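Side-chain contacts in carbonic anhydrase (Coccomyxa sp. PA, PDB 3UCJ), which probably catalyses the reversible hydration of carbon dioxide to hydrogencarbonate, as a zinc enzyme of the beta class: residues E22-A25 with Y30-K33; F163-S168 with L181-I186; E197-I202 with G209-A214. All coordinates share one frame; numbering follows the deposited sequence.

Contact 1. Residues E22-A25 with Y30-K33; sequences ECAA and YFSK. With PO4 (phosphate ion), chain E.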
loop_
_atom_site.group_PDB
_atom_site.type_symbol
_atom_site.label_atom_id
_atom_site.label_comp_id
_atom_site.label_asym_id
_atom_site.label_seq_id
_atom_site.Cartn_x
_atom_site.Cartn_y
_atom_site.Cartn_z
ATOM N N GLU A 22 -31.210 18.933 19.266
ATOM C CA GLU A 22 -31.049 18.683 20.702
ATOM C C GLU A 22 -29.706 18.980 21.264
ATOM O O GLU A 22 -29.588 19.465 22.416
ATOM C CB GLU A 22 -31.404 17.232 21.052
ATOM C CG GLU A 22 -32.864 16.966 20.858
ATOM C CD GLU A 22 -33.204 15.491 20.738
ATOM O OE1 GLU A 22 -32.332 14.638 21.102
ATOM O OE2 GLU A 22 -34.350 15.198 20.268
ATOM N N CYS A 23 -28.640 18.642 20.543
ATOM C CA CYS A 23 -27.303 18.940 21.066
ATOM C C CYS A 23 -27.102 20.417 21.304
ATOM O O CYS A 23 -26.527 20.841 22.326
ATOM C CB CYS A 23 -26.205 18.476 20.092
ATOM S SG CYS A 23 -26.007 16.617 20.269
ATOM N N ALA A 24 -27.510 21.193 20.308
ATOM C CA ALA A 24 -27.205 22.617 20.305
ATOM C C ALA A 24 -28.180 23.348 21.284
ATOM O O ALA A 24 -27.783 24.339 21.923
ATOM C CB ALA A 24 -27.288 23.176 18.861
ATOM N N ALA A 25 -29.395 22.819 21.405
ATOM C CA ALA A 25 -30.393 23.268 22.419
ATOM C C ALA A 25 -29.866 23.148 23.845
ATOM O O ALA A 25 -30.182 23.968 24.656
ATOM C CB ALA A 25 -31.643 22.475 22.315
ATOM N N TYR A 30 -21.961 23.909 21.238
ATOM C CA TYR A 30 -21.596 22.455 21.072
ATOM C C TYR A 30 -20.924 22.223 19.698
ATOM O O TYR A 30 -19.833 21.603 19.636
ATOM C CB TYR A 30 -22.855 21.634 21.148
ATOM C CG TYR A 30 -22.621 20.149 21.307
ATOM C CD1 TYR A 30 -22.208 19.610 22.530
ATOM C CD2 TYR A 30 -22.853 19.275 20.212
ATOM C CE1 TYR A 30 -22.039 18.223 22.691
ATOM C CE2 TYR A 30 -22.696 17.868 20.356
ATOM C CZ TYR A 30 -22.284 17.358 21.578
ATOM O OH TYR A 30 -22.144 15.993 21.706
ATOM N N PHE A 31 -21.530 22.762 18.643
ATOM C CA PHE A 31 -20.940 22.644 17.269
ATOM C C PHE A 31 -20.134 23.901 16.921
ATOM O O PHE A 31 -19.002 23.851 16.360
ATOM C CB PHE A 31 -22.030 22.398 16.261
ATOM C CG PHE A 31 -22.812 21.141 16.514
ATOM C CD1 PHE A 31 -22.161 19.872 16.418
ATOM C CD2 PHE A 31 -24.162 21.189 16.845
ATOM C CE1 PHE A 31 -22.858 18.713 16.684
ATOM C CE2 PHE A 31 -24.907 20.011 17.094
ATOM C CZ PHE A 31 -24.242 18.752 16.981
ATOM N N SER A 32 -20.663 25.092 17.296
ATOM C CA SER A 32 -20.011 26.273 16.789
ATOM C C SER A 32 -18.592 26.359 17.236
ATOM O O SER A 32 -17.736 26.928 16.519
ATOM C CB SER A 32 -20.811 27.608 17.107
ATOM O OG SER A 32 -20.970 27.780 18.550
ATOM N N LYS A 33 -18.260 25.862 18.440
ATOM C CA LYS A 33 -16.876 26.080 18.834
ATOM C C LYS A 33 -15.850 25.255 17.996
ATOM O O LYS A 33 -14.642 25.550 18.030
ATOM C CB LYS A 33 -16.632 25.742 20.303
ATOM C CG LYS A 33 -16.997 24.331 20.612
ATOM C CD LYS A 33 -16.791 23.958 22.058
ATOM C CE LYS A 33 -17.628 22.729 22.322
ATOM N NZ LYS A 33 -17.400 22.407 23.700
HETATM P P PO4 E . -14.801 23.350 26.044
HETATM O O1 PO4 E . -16.254 23.548 26.187
HETATM O O2 PO4 E . -14.137 24.578 25.436
HETATM O O3 PO4 E . -14.141 23.041 27.375
HETATM O O4 PO4 E . -14.591 22.201 25.116
#
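Cys23 reaches off the last turn of helix 10-26 against two adjoining aromatic side chains, those of Tyr30 and Phe31, which the chain brings back after a short turn. Its CB does the closest touching, 3.4 Å from Tyr30 CD2, and the same CB also lies 3.6 Å from Phe31 CE2. The side chain then runs on with SG beside the backbone N and opposite the carbonyl carbon (chi1 -78°), a turn that brings the sulfur nearer the tyrosine ring than the phenylalanine ring. SG lies 3.5 Å from Tyr30 CE2 and 4.3 Å from the centroid of that ring, 41° off its normal, an oblique sulfur-aromatic contact; the one to Phe31 is longer and more inclined. Ala24 adds its CB at the edge of the Phe31 ring, near CD2. The two rings also pack on each other: Tyr30 CD2 stands 3.5 Å above the centre of one face of Phe31, whose CZ in turn lies at the tyrosine's edge, in its plane. Replacing Tyr30 with an alanine would probably strip the sulfur of its nearer aromatic partner and uncover that face of Phe31. Beyond the apolar cluster, Lys33 stretches away and its NZ gives hydrogen bonds to O1 (3.0 Å) and O4 of a phosphate ion, probably from the crystallisation liquor. The contact folds the loop that leads toward strand 42-47 back against the end of helix 10-26, away from the zinc site. Trp19 of the same helix meets Phe31 edge-to-face, Pro62, in the loop before strand 65-70, touches both rings and Ala61 touches Tyr30, and Gly191 of the second subunit packs on Phe31.

Contact 2. Residues F163-S168 with L181-I186; sequences FNVCAS and LSVHGI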
loop_
_atom_site.group_PDB
_atom_site.type_symbol
_atom_site.label_atom_id
_atom_site.label_comp_id
_atom_site.label_asym_id
_atom_site.label_seq_id
_atom_site.Cartn_x
_atom_site.Cartn_y
_atom_site.Cartn_z
ATOM N N PHE A 163 2.647 -2.186 20.464
ATOM C CA PHE A 163 4.078 -2.141 20.148
ATOM C C PHE A 163 4.329 -1.437 18.803
ATOM O O PHE A 163 5.273 -0.588 18.642
ATOM C CB PHE A 163 4.659 -3.613 20.081
ATOM C CG PHE A 163 6.138 -3.659 19.809
ATOM C CD1 PHE A 163 7.023 -3.822 20.892
ATOM C CD2 PHE A 163 6.659 -3.622 18.509
ATOM C CE1 PHE A 163 8.392 -3.901 20.707
ATOM C CE2 PHE A 163 8.102 -3.681 18.273
ATOM C CZ PHE A 163 8.970 -3.803 19.394
ATOM N N ASN A 164 3.482 -1.762 17.820
ATOM C CA ASN A 164 3.699 -1.119 16.504
ATOM C C ASN A 164 3.550 0.423 16.578
ATOM O O ASN A 164 4.296 1.136 15.926
ATOM C CB ASN A 164 2.691 -1.682 15.471
ATOM C CG ASN A 164 3.095 -3.118 15.067
ATOM O OD1 ASN A 164 4.244 -3.478 15.281
ATOM N ND2 ASN A 164 2.138 -3.963 14.657
ATOM N N VAL A 165 2.590 0.887 17.358
ATOM C CA VAL A 165 2.385 2.353 17.499
ATOM C C VAL A 165 3.676 2.896 18.212
ATOM O O VAL A 165 4.305 3.879 17.736
ATOM C CB VAL A 165 1.132 2.653 18.294
ATOM C CG1 VAL A 165 1.077 4.186 18.824
ATOM C CG2 VAL A 165 -0.179 2.354 17.481
ATOM N N CYS A 166 4.109 2.273 19.317
ATOM C CA CYS A 166 5.320 2.731 19.980
ATOM C C CYS A 166 6.585 2.708 19.125
ATOM O O CYS A 166 7.451 3.621 19.232
ATOM C CB CYS A 166 5.607 1.972 21.300
ATOM S SG CYS A 166 4.282 2.182 22.471
ATOM N N ALA A 167 6.721 1.710 18.247
ATOM C CA ALA A 167 7.862 1.581 17.367
ATOM C C ALA A 167 7.749 2.377 16.056
ATOM O O ALA A 167 8.694 2.384 15.259
ATOM C CB ALA A 167 8.016 0.082 16.976
ATOM N N SER A 168 6.643 3.037 15.855
ATOM C CA SER A 168 6.432 3.748 14.628
ATOM C C SER A 168 7.394 4.902 14.499
ATOM O O SER A 168 7.755 5.512 15.529
ATOM C CB SER A 168 5.046 4.278 14.475
ATOM O OG SER A 168 4.635 5.300 15.452
ATOM N N LEU A 181 3.606 12.138 24.875
ATOM C CA LEU A 181 2.710 11.283 24.040
ATOM C C LEU A 181 2.599 9.983 24.790
ATOM O O LEU A 181 3.579 9.349 25.010
ATOM C CB LEU A 181 3.388 11.124 22.659
ATOM C CG LEU A 181 2.465 10.426 21.582
ATOM C CD1 LEU A 181 1.103 11.063 21.429
ATOM C CD2 LEU A 181 3.325 10.484 20.328
ATOM N N SER A 182 1.401 9.575 25.142
ATOM C CA SER A 182 1.197 8.278 25.733
ATOM C C SER A 182 0.401 7.299 24.786
ATOM O O SER A 182 -0.389 7.752 23.980
ATOM C CB SER A 182 0.415 8.437 27.026
ATOM O OG SER A 182 -0.905 8.889 26.847
ATOM N N VAL A 183 0.574 5.999 25.009
ATOM C CA VAL A 183 -0.032 4.929 24.133
ATOM C C VAL A 183 -0.657 3.936 25.105
ATOM O O VAL A 183 -0.058 3.616 26.166
ATOM C CB VAL A 183 1.049 4.300 23.285
ATOM C CG1 VAL A 183 0.406 3.217 22.301
ATOM C CG2 VAL A 183 1.821 5.391 22.463
ATOM N N HIS A 184 -1.909 3.597 24.837
ATOM C CA HIS A 184 -2.769 2.757 25.672
ATOM C C HIS A 184 -3.317 1.549 24.981
ATOM O O HIS A 184 -3.972 1.696 23.910
ATOM C CB HIS A 184 -3.923 3.608 26.153
ATOM C CG HIS A 184 -3.463 4.909 26.760
ATOM N ND1 HIS A 184 -3.229 5.057 28.117
ATOM C CD2 HIS A 184 -3.081 6.077 26.178
ATOM C CE1 HIS A 184 -2.800 6.285 28.356
ATOM N NE2 HIS A 184 -2.684 6.922 27.200
ATOM N N GLY A 185 -3.074 0.367 25.547
ATOM C CA GLY A 185 -3.714 -0.813 25.037
ATOM C C GLY A 185 -5.018 -1.082 25.724
ATOM O O GLY A 185 -5.016 -1.341 26.944
ATOM N N ILE A 186 -6.143 -1.004 25.027
ATOM C CA ILE A 186 -7.438 -1.262 25.641
ATOM C C ILE A 186 -8.260 -2.226 24.794
ATOM O O ILE A 186 -7.924 -2.515 23.591
ATOM C CB ILE A 186 -8.231 0.047 25.847
ATOM C CG1 ILE A 186 -8.365 0.836 24.503
ATOM C CG2 ILE A 186 -7.542 0.926 26.814
ATOM C CD1 ILE A 186 -9.452 1.994 24.571
#
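Val183 points from its strand into the angle between Val165 and Cys166 of helix 146-167, and these three side chains make the whole direct contact. The valines meet methyl to methyl, Val165 CG1 to Val183 CG1 at 3.7 Å, their side chains crossing obliquely. In both, CG1 stands opposite the backbone N (chi1 164° in Val165, -177° in Val183), which turns these methyls to each other; Val183 CG2 also comes within 3.9 Å of Val165 CG1. Cys166 approaches from beside the pair, its SG 3.9 Å from Val183 CB and almost equally far from both methyls; the sulfur sits against the valine's branch point, touching CB and both methyls alike. No hydrogen bond crosses between the segments.

The next shell fixes the backbones. Near the helix end, Val165 O is gripped twice by Ser168: OG donates at 2.7 Å, in the carbonyl plane and on a lone pair, and the backbone N adds a longer bond of 3.1 Å. Ser168 OG also N-caps helix 169-176, joining two consecutive helices at the corner. On the side of the strand turned from the helix, Ser182 OG and His184 NE2 share a hydrogen bond of 2.7 Å; the same OG is bonded to His97 ND1, and Ala7 packs on Ser182 and Leu9 on His184, both of the second subunit.

Helix 146-167 thus lies across one face of the mixed sheet characteristic of beta-carbonic anhydrases. Val165 also touches Ile98 and Val100 of strand 97-103, the parallel neighbour of strand 182-189, while Trp175 of helix 169-176 and Leu216 of helix 216-220 pack on Cys166.

Contact 3. Residues E197-I202 with G209-A214; sequences ELIKPI and GALLRA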
loop_
_atom_site.group_PDB
_atom_site.type_symbol
_atom_site.label_atom_id
_atom_site.label_comp_id
_atom_site.label_asym_id
_atom_site.label_seq_id
_atom_site.Cartn_x
_atom_site.Cartn_y
_atom_site.Cartn_z
ATOM N N GLU A 197 -8.736 -1.895 30.463
ATOM C CA GLU A 197 -7.353 -1.570 30.225
ATOM C C GLU A 197 -6.459 -2.814 30.233
ATOM O O GLU A 197 -6.222 -3.437 31.295
ATOM C CB GLU A 197 -6.867 -0.486 31.203
ATOM C CG GLU A 197 -5.429 0.003 31.035
ATOM C CD GLU A 197 -5.062 1.076 32.063
ATOM O OE1 GLU A 197 -5.493 0.913 33.226
ATOM O OE2 GLU A 197 -4.390 2.086 31.755
ATOM N N LEU A 198 -5.927 -3.176 29.061
ATOM C CA LEU A 198 -4.995 -4.303 28.953
ATOM C C LEU A 198 -3.578 -3.980 29.264
ATOM O O LEU A 198 -2.850 -4.826 29.799
ATOM C CB LEU A 198 -5.014 -4.858 27.525
ATOM C CG LEU A 198 -5.675 -6.163 27.161
ATOM C CD1 LEU A 198 -6.796 -6.739 28.157
ATOM C CD2 LEU A 198 -6.089 -6.185 25.632
ATOM N N ILE A 199 -3.113 -2.806 28.851
ATOM C CA ILE A 199 -1.767 -2.422 29.135
ATOM C C ILE A 199 -1.785 -1.011 29.726
ATOM O O ILE A 199 -2.484 -0.137 29.203
ATOM C CB ILE A 199 -0.859 -2.409 27.867
ATOM C CG1 ILE A 199 -1.006 -3.716 27.042
ATOM C CG2 ILE A 199 0.568 -2.143 28.290
ATOM C CD1 ILE A 199 -0.278 -3.606 25.710
ATOM N N LYS A 200 -0.971 -0.783 30.784
ATOM C CA LYS A 200 -1.047 0.492 31.479
ATOM C C LYS A 200 -0.400 1.529 30.550
ATOM O O LYS A 200 0.191 1.143 29.511
ATOM C CB LYS A 200 -0.337 0.414 32.853
ATOM C CG LYS A 200 -1.299 0.038 33.981
ATOM C CD LYS A 200 -1.427 -1.465 34.090
ATOM C CE LYS A 200 -0.309 -2.124 35.012
ATOM N NZ LYS A 200 -0.892 -2.705 36.315
ATOM N N PRO A 201 -0.517 2.827 30.872
ATOM C CA PRO A 201 -0.001 3.831 29.947
ATOM C C PRO A 201 1.489 3.684 29.682
ATOM O O PRO A 201 2.263 3.366 30.627
ATOM C CB PRO A 201 -0.297 5.143 30.687
ATOM C CG PRO A 201 -1.540 4.846 31.478
ATOM C CD PRO A 201 -1.313 3.457 31.969
ATOM N N ILE A 202 1.920 3.923 28.416
ATOM C CA ILE A 202 3.303 3.892 28.000
ATOM C C ILE A 202 3.606 5.289 27.541
ATOM O O ILE A 202 2.971 5.774 26.569
ATOM C CB ILE A 202 3.565 2.882 26.818
ATOM C CG1 ILE A 202 3.343 1.440 27.332
ATOM C CG2 ILE A 202 5.028 3.020 26.313
ATOM C CD1 ILE A 202 3.087 0.360 26.340
ATOM N N GLY A 209 9.691 -0.702 28.050
ATOM C CA GLY A 209 10.540 -1.810 28.589
ATOM C C GLY A 209 9.912 -2.527 29.777
ATOM O O GLY A 209 10.016 -3.766 29.913
ATOM N N ALA A 210 9.198 -1.768 30.598
ATOM C CA ALA A 210 8.470 -2.343 31.727
ATOM C C ALA A 210 7.190 -3.044 31.341
ATOM O O ALA A 210 6.856 -4.014 31.991
ATOM C CB ALA A 210 8.123 -1.281 32.787
ATOM N N LEU A 211 6.428 -2.512 30.374
ATOM C CA LEU A 211 5.071 -2.989 30.129
ATOM C C LEU A 211 4.841 -3.840 28.891
ATOM O O LEU A 211 3.791 -4.509 28.803
ATOM C CB LEU A 211 4.037 -1.846 30.113
ATOM C CG LEU A 211 3.998 -0.941 31.358
ATOM C CD1 LEU A 211 3.039 0.206 31.055
ATOM C CD2 LEU A 211 3.546 -1.750 32.569
ATOM N N LEU A 212 5.757 -3.797 27.929
ATOM C CA LEU A 212 5.623 -4.633 26.703
ATOM C C LEU A 212 6.464 -5.907 26.776
ATOM O O LEU A 212 7.609 -5.863 27.161
ATOM C CB LEU A 212 6.015 -3.798 25.440
ATOM C CG LEU A 212 5.130 -2.574 25.159
ATOM C CD1 LEU A 212 5.692 -1.809 23.944
ATOM C CD2 LEU A 212 3.673 -3.088 24.922
ATOM N N ARG A 213 5.895 -7.037 26.383
ATOM C CA ARG A 213 6.607 -8.323 26.332
ATOM C C ARG A 213 7.767 -8.242 25.364
ATOM O O ARG A 213 8.914 -8.521 25.714
ATOM C CB ARG A 213 5.664 -9.412 25.809
ATOM C CG ARG A 213 4.811 -10.199 26.840
ATOM C CD ARG A 213 4.616 -11.684 26.347
ATOM N NE ARG A 213 5.920 -12.390 26.163
ATOM C CZ ARG A 213 6.233 -13.610 26.647
ATOM N NH1 ARG A 213 5.355 -14.314 27.348
ATOM N NH2 ARG A 213 7.436 -14.140 26.433
ATOM N N ALA A 214 7.467 -7.860 24.110
ATOM C CA ALA A 214 8.514 -7.641 23.123
ATOM C C ALA A 214 9.449 -6.477 23.528
ATOM O O ALA A 214 9.021 -5.548 24.187
ATOM C CB ALA A 214 7.899 -7.392 21.732
#
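Ile199 and Ile202 both hold CG1 beside the backbone N and opposite the carbonyl carbon (chi1 -49° and -67°); in Ile199 this leaves CG2 opposite the backbone N, where it meets Leu211 CB at 3.9 Å, and sends CG1 and CD1 on toward Leu212. Ile202 CG1 meets Leu211 CD1 at the same distance; in each case the isoleucine and leucine slide past one another in opposite directions. Leu212 is approached differently, at about a right angle: Ile202 CD1 lies over its branch point, 3.8 Å from CG, and Ile199 CD1 reaches CD2. Leu211 CD1 goes deepest toward the strand, against Lys200 CB and the carbonyl oxygens of Lys200 and Pro201 (3.3 Å to Pro201 O). The contact packs helix 205-211 and the residue after it back on strand 194-202, the border strand of the sheet within this chain, antiparallel to strand 182-189. The chain leaves helical geometry at Leu212, whose side chain turns inward to touch Phe163 of helix 146-167. Val162 of that helix meets Ile202. Bent at three torsions, Lys200 carries its amine away from the leucines, while Ala7 of the second subunit packs on Pro201.

How the contacts relate
Contact 2 is the buried one, near the centre of the chain; contacts 1 and 3 are only partly buried, and contact 1 lies far out, its centre about 33 Å from that of contact 2. Contacts 2 and 3 adjoin, with centres about 9 Å apart, and hold neighbouring strands of one sheet: Val183 N and Ile202 O, like Gly185 O and Leu198 N, are probably hydrogen-bonded. Phe163 meets Ala214 between them. Aliphatic branches carry contact 3 and, with a cysteine sulfur, contact 2, whereas contact 1 sets a sulfur of the N-terminal helix against two aromatic rings of the loop that follows, apart from the sheet. All three touch the second subunit.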